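Local atomic coordinates of cytoplasmic protein (Cryptococcus neoformans var. grubii serotype A, PDB entry 7LPO), a protein that probably hydrolyses steryl beta-glucosides as a sterylglucosidase of glycoside hydrolase family 5. Residues Lys92-Asn97 with Thr653-Gly658; Leu88-Ala93 with Ser591-Asp596. All coordinates share one frame; numbering follows the deposited sequence.

Interaction 1: residues Lys92-Asn97 with Thr653-Gly658; sequences KAWGYN and TLILDG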
loop_
_atom_site.group_PDB
_atom_site.type_symbol
_atom_site.label_atom_id
_atom_site.label_comp_id
_atom_site.label_asym_id
_atom_site.label_seq_id
_atom_site.Cartn_x
_atom_site.Cartn_y
_atom_site.Cartn_z
ATOM N N LYS A 92 -12.817 -9.837 11.944
ATOM C CA LYS A 92 -12.997 -9.432 13.337
ATOM C C LYS A 92 -12.601 -10.551 14.295
ATOM O O LYS A 92 -11.966 -10.299 15.327
ATOM C CB LYS A 92 -14.446 -9.009 13.583
ATOM C CG LYS A 92 -14.604 -8.023 14.740
ATOM C CD LYS A 92 -14.176 -6.626 14.306
ATOM C CE LYS A 92 -14.277 -5.616 15.440
ATOM N NZ LYS A 92 -12.936 -5.242 15.976
ATOM N N ALA A 93 -12.959 -11.795 13.965
ATOM C CA ALA A 93 -12.610 -12.933 14.810
ATOM C C ALA A 93 -11.102 -13.145 14.896
ATOM O O ALA A 93 -10.624 -13.738 15.869
ATOM C CB ALA A 93 -13.292 -14.202 14.284
ATOM N N TRP A 94 -10.351 -12.688 13.893
ATOM C CA TRP A 94 -8.897 -12.731 13.911
ATOM C C TRP A 94 -8.299 -11.605 14.736
ATOM O O TRP A 94 -7.068 -11.486 14.794
ATOM C CB TRP A 94 -8.341 -12.663 12.488
ATOM C CG TRP A 94 -8.435 -13.941 11.702
ATOM C CD1 TRP A 94 -8.543 -15.212 12.200
ATOM C CD2 TRP A 94 -8.408 -14.068 10.277
ATOM N NE1 TRP A 94 -8.587 -16.123 11.162
ATOM C CE2 TRP A 94 -8.515 -15.442 9.976
ATOM C CE3 TRP A 94 -8.297 -13.155 9.224
ATOM C CZ2 TRP A 94 -8.525 -15.917 8.670
ATOM C CZ3 TRP A 94 -8.317 -13.636 7.915
ATOM C CH2 TRP A 94 -8.422 -15.001 7.657
ATOM N N GLY A 95 -9.135 -10.789 15.378
ATOM C CA GLY A 95 -8.672 -9.729 16.246
ATOM C C GLY A 95 -8.480 -8.386 15.577
ATOM O O GLY A 95 -8.096 -7.426 16.253
ATOM N N TYR A 96 -8.747 -8.276 14.282
ATOM C CA TYR A 96 -8.502 -7.028 13.571
ATOM C C TYR A 96 -9.567 -5.990 13.896
ATOM O O TYR A 96 -10.742 -6.316 14.075
ATOM C CB TYR A 96 -8.451 -7.288 12.072
ATOM C CG TYR A 96 -7.302 -8.194 11.678
ATOM C CD1 TYR A 96 -6.094 -8.151 12.363
ATOM C CD2 TYR A 96 -7.421 -9.083 10.622
ATOM C CE1 TYR A 96 -5.047 -8.971 12.016
ATOM C CE2 TYR A 96 -6.370 -9.906 10.267
ATOM C CZ TYR A 96 -5.192 -9.849 10.970
ATOM O OH TYR A 96 -4.148 -10.673 10.626
ATOM N N ASN A 97 -9.135 -4.731 14.011
ATOM C CA ASN A 97 -10.040 -3.608 14.228
ATOM C C ASN A 97 -9.816 -2.491 13.216
ATOM O O ASN A 97 -10.315 -1.374 13.418
ATOM C CB ASN A 97 -9.881 -3.059 15.649
ATOM C CG ASN A 97 -8.435 -2.709 15.982
ATOM O OD1 ASN A 97 -7.559 -2.752 15.117
ATOM N ND2 ASN A 97 -8.181 -2.356 17.240
ATOM N N THR A 653 -14.111 -23.258 11.954
ATOM C CA THR A 653 -14.027 -23.176 10.500
ATOM C C THR A 653 -13.956 -21.736 10.012
ATOM O O THR A 653 -13.325 -21.465 8.985
ATOM C CB THR A 653 -15.230 -23.884 9.877
ATOM O OG1 THR A 653 -15.130 -25.288 10.142
ATOM C CG2 THR A 653 -15.287 -23.661 8.374
ATOM N N LEU A 654 -14.604 -20.804 10.715
ATOM C CA LEU A 654 -14.537 -19.401 10.321
ATOM C C LEU A 654 -13.100 -18.891 10.330
ATOM O O LEU A 654 -12.661 -18.209 9.394
ATOM C CB LEU A 654 -15.403 -18.555 11.252
ATOM C CG LEU A 654 -15.356 -17.046 11.015
ATOM C CD1 LEU A 654 -16.035 -16.680 9.706
ATOM C CD2 LEU A 654 -16.008 -16.315 12.186
ATOM N N ILE A 655 -12.351 -19.200 11.390
ATOM C CA ILE A 655 -11.017 -18.624 11.540
ATOM C C ILE A 655 -9.913 -19.492 10.959
ATOM O O ILE A 655 -8.751 -19.058 10.929
ATOM C CB ILE A 655 -10.709 -18.340 13.024
ATOM C CG1 ILE A 655 -10.907 -19.596 13.882
ATOM C CG2 ILE A 655 -11.598 -17.207 13.547
ATOM C CD1 ILE A 655 -10.596 -19.390 15.340
ATOM N N LEU A 656 -10.224 -20.680 10.483
ATOM C CA LEU A 656 -9.198 -21.565 9.948
ATOM C C LEU A 656 -9.397 -21.917 8.486
ATOM O O LEU A 656 -8.423 -21.955 7.728
ATOM C CB LEU A 656 -9.142 -22.874 10.752
ATOM C CG LEU A 656 -8.816 -22.797 12.239
ATOM C CD1 LEU A 656 -8.873 -24.198 12.843
ATOM C CD2 LEU A 656 -7.458 -22.157 12.446
ATOM N N ASP A 657 -10.621 -22.215 8.070
ATOM C CA ASP A 657 -10.843 -22.794 6.751
ATOM C C ASP A 657 -10.670 -21.738 5.665
ATOM O O ASP A 657 -11.340 -20.700 5.689
ATOM C CB ASP A 657 -12.232 -23.411 6.685
ATOM C CG ASP A 657 -12.412 -24.314 5.496
ATOM O OD1 ASP A 657 -11.496 -25.107 5.215
ATOM O OD2 ASP A 657 -13.470 -24.230 4.849
ATOM N N GLY A 658 -9.782 -22.015 4.706
ATOM C CA GLY A 658 -9.407 -21.057 3.693
ATOM C C GLY A 658 -8.209 -20.195 4.039
ATOM O O GLY A 658 -7.656 -19.554 3.137
#
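Trp94 and Ala93 meet Leu654 and Ile655 in a buried contact between two helix ends. Trp94 CB carries the indole with CG anti to the carbonyl carbon (chi1 -77°), which sends the ring's pyrrole edge to the short helix 652-656. CD1 comes first against Ile655, 3.9 Å from Ile655 CG2. The next atom, NE1, donates to Ile655 O at 2.9 Å with an N-H...O angle of 164°. The oxygen sits in the indole plane at the ring's edge, whereas seen from the acceptor the donor is tilted 18° from the carbonyl plane. Further round the ring, CE2 of Trp94 lies 3.7 Å from the same Ile655 oxygen, and on the benzo ring Trp94 CZ2 is 3.9 Å from Ile655 O. Val662 and Tyr573 are among the residues that also touch the indole. Trp94 stands where helix 83-93 of the TIM barrel ends: Gly95, with positive phi, closes it in a Schellman motif, and its N reaches back to Lys92 O at 2.9 Å. The chain then enters the barrel strand 98-104. One residue before Trp94, Ala93 CB points at the other helix and packs against Ile655 CG2 at 3.5 Å. Leu654, its CG anti to the backbone N, brings CD2 to 4.0 Å from Ala93 CB.

Interaction 2: residues Leu88-Ala93 with Ser591-Asp596; sequences LARLKA and SLWSVD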
loop_
_atom_site.group_PDB
_atom_site.type_symbol
_atom_site.label_atom_id
_atom_site.label_comp_id
_atom_site.label_asym_id
_atom_site.label_seq_id
_atom_site.Cartn_x
_atom_site.Cartn_y
_atom_site.Cartn_z
ATOM N N LEU A 88 -16.159 -10.088 6.900
ATOM C CA LEU A 88 -15.900 -9.169 8.003
ATOM C C LEU A 88 -15.893 -9.912 9.333
ATOM O O LEU A 88 -15.087 -9.607 10.217
ATOM C CB LEU A 88 -16.933 -8.042 8.012
ATOM C CG LEU A 88 -16.902 -7.119 6.789
ATOM C CD1 LEU A 88 -18.125 -6.197 6.734
ATOM C CD2 LEU A 88 -15.637 -6.271 6.766
ATOM N N ALA A 89 -16.778 -10.894 9.494
ATOM C CA ALA A 89 -16.767 -11.699 10.709
ATOM C C ALA A 89 -15.420 -12.378 10.887
ATOM O O ALA A 89 -14.861 -12.393 11.989
ATOM C CB ALA A 89 -17.884 -12.741 10.663
ATOM N N ARG A 90 -14.888 -12.949 9.807
ATOM C CA ARG A 90 -13.595 -13.610 9.880
ATOM C C ARG A 90 -12.518 -12.626 10.312
ATOM O O ARG A 90 -11.733 -12.904 11.223
ATOM C CB ARG A 90 -13.263 -14.231 8.525
ATOM C CG ARG A 90 -12.001 -15.088 8.505
ATOM C CD ARG A 90 -11.835 -15.786 7.137
ATOM N NE ARG A 90 -12.895 -16.765 6.874
ATOM C CZ ARG A 90 -13.823 -16.648 5.927
ATOM N NH1 ARG A 90 -13.847 -15.591 5.118
ATOM N NH2 ARG A 90 -14.724 -17.604 5.780
ATOM N N LEU A 91 -12.475 -11.459 9.674
ATOM C CA LEU A 91 -11.454 -10.478 10.019
ATOM C C LEU A 91 -11.586 -10.042 11.473
ATOM O O LEU A 91 -10.583 -9.910 12.185
ATOM C CB LEU A 91 -11.554 -9.278 9.082
ATOM C CG LEU A 91 -11.329 -9.575 7.602
ATOM C CD1 LEU A 91 -11.591 -8.349 6.730
ATOM C CD2 LEU A 91 -9.904 -10.088 7.371
ATOM N N LYS A 92 -12.817 -9.837 11.944
ATOM C CA LYS A 92 -12.997 -9.432 13.337
ATOM C C LYS A 92 -12.601 -10.551 14.295
ATOM O O LYS A 92 -11.966 -10.299 15.327
ATOM C CB LYS A 92 -14.446 -9.009 13.583
ATOM C CG LYS A 92 -14.604 -8.023 14.740
ATOM C CD LYS A 92 -14.176 -6.626 14.306
ATOM C CE LYS A 92 -14.277 -5.616 15.440
ATOM N NZ LYS A 92 -12.936 -5.242 15.976
ATOM N N ALA A 93 -12.959 -11.795 13.965
ATOM C CA ALA A 93 -12.610 -12.933 14.810
ATOM C C ALA A 93 -11.102 -13.145 14.896
ATOM O O ALA A 93 -10.624 -13.738 15.869
ATOM C CB ALA A 93 -13.292 -14.202 14.284
ATOM N N SER A 591 -2.829 -12.666 -0.553
ATOM C CA SER A 591 -4.033 -12.779 0.257
ATOM C C SER A 591 -3.841 -13.759 1.408
ATOM O O SER A 591 -3.283 -14.849 1.240
ATOM C CB SER A 591 -5.217 -13.228 -0.596
ATOM O OG SER A 591 -6.398 -13.296 0.189
ATOM N N LEU A 592 -4.335 -13.364 2.584
ATOM C CA LEU A 592 -4.343 -14.238 3.748
ATOM C C LEU A 592 -5.268 -15.436 3.580
ATOM O O LEU A 592 -5.138 -16.412 4.329
ATOM C CB LEU A 592 -4.787 -13.454 4.982
ATOM C CG LEU A 592 -4.011 -12.191 5.326
ATOM C CD1 LEU A 592 -4.566 -11.588 6.598
ATOM C CD2 LEU A 592 -2.538 -12.509 5.468
ATOM N N TRP A 593 -6.203 -15.375 2.634
ATOM C CA TRP A 593 -7.332 -16.290 2.566
ATOM C C TRP A 593 -7.630 -16.585 1.102
ATOM O O TRP A 593 -7.450 -15.728 0.234
ATOM C CB TRP A 593 -8.548 -15.671 3.298
ATOM C CG TRP A 593 -9.700 -16.593 3.480
ATOM C CD1 TRP A 593 -9.944 -17.395 4.552
ATOM C CD2 TRP A 593 -10.779 -16.810 2.561
ATOM N NE1 TRP A 593 -11.099 -18.120 4.349
ATOM C CE2 TRP A 593 -11.633 -17.771 3.136
ATOM C CE3 TRP A 593 -11.103 -16.287 1.306
ATOM C CZ2 TRP A 593 -12.785 -18.227 2.497
ATOM C CZ3 TRP A 593 -12.245 -16.743 0.674
ATOM C CH2 TRP A 593 -13.068 -17.707 1.267
ATOM N N SER A 594 -8.062 -17.813 0.834
ATOM C CA SER A 594 -8.387 -18.234 -0.521
ATOM C C SER A 594 -9.390 -19.371 -0.461
ATOM O O SER A 594 -9.232 -20.297 0.341
ATOM C CB SER A 594 -7.143 -18.697 -1.286
ATOM O OG SER A 594 -7.502 -19.232 -2.553
ATOM N N VAL A 595 -10.415 -19.304 -1.319
ATOM C CA VAL A 595 -11.372 -20.404 -1.406
ATOM C C VAL A 595 -10.670 -21.698 -1.789
ATOM O O VAL A 595 -11.102 -22.784 -1.393
ATOM C CB VAL A 595 -12.496 -20.082 -2.410
ATOM C CG1 VAL A 595 -13.303 -18.887 -1.949
ATOM C CG2 VAL A 595 -11.909 -19.851 -3.795
ATOM N N ASP A 596 -9.595 -21.619 -2.581
ATOM C CA ASP A 596 -8.869 -22.827 -2.966
ATOM C C ASP A 596 -8.199 -23.515 -1.778
ATOM O O ASP A 596 -7.722 -24.647 -1.919
ATOM C CB ASP A 596 -7.815 -22.495 -4.026
ATOM C CG ASP A 596 -8.412 -22.311 -5.416
ATOM O OD1 ASP A 596 -9.567 -22.730 -5.635
ATOM O OD2 ASP A 596 -7.724 -21.751 -6.293
#
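A cation-pi stack, the guanidinium of Arg90 laid on the indole of Trp593, joins helix 83-93 of the TIM barrel to the loop that follows strand 567-570. The flat groups are 19° from parallel, with centres 4.0 Å apart. Arg90 leaves the helix extended, CG anti to the backbone N (chi1 -174°), then bends at chi3 (-66°), bringing CD to 3.6 Å from Trp593 CD1. Beyond the bend, NE rests 3.4 Å from Trp593 NE1; both are donors, so they stack without bonding. NH1 lies over the same indole face, offset toward its rim, and NH2 is 3.9 Å from Trp593 CZ2. The stacked groups also bond elsewhere: Arg90 NE to Leu654 O, Arg90 NH1 to Tyr573 OH, and Trp593 NE1 to Asp657 O. These bonds probably help to set the rotation of the two planes. Ser591 OG donates to Trp593 O at 2.7 Å, on a lone pair in the carbonyl plane. Further on, Ser594 OG accepts from Asp596 N in an ST turn. Helix 652-656 lies beside the stack and contributes Leu654, while Leu91 and Leu592 both pack on Val41 of strand 35-43.

Interactions 1 and 2 use successive turns of helix 83-93, share Lys92 and Ala93, and have centres about 6 Å apart. Residues 653-658 bind them into one buried cluster: Leu654, whose side chain packs in interaction 1, is tied to interaction 2 by the bond between its O and Arg90 NE, 2.9 Å long. Past the helix end, Gly658 O probably takes a bond from Ser594 N, also at 2.9 Å, and Gly658 C packs 3.3 Å from Trp593 CD1. Segment 653-658 thus meets both the barrel helix and loop 591-596. The contact centres lie about 22 and 19 Å from the centre of the chain, on the same side of it.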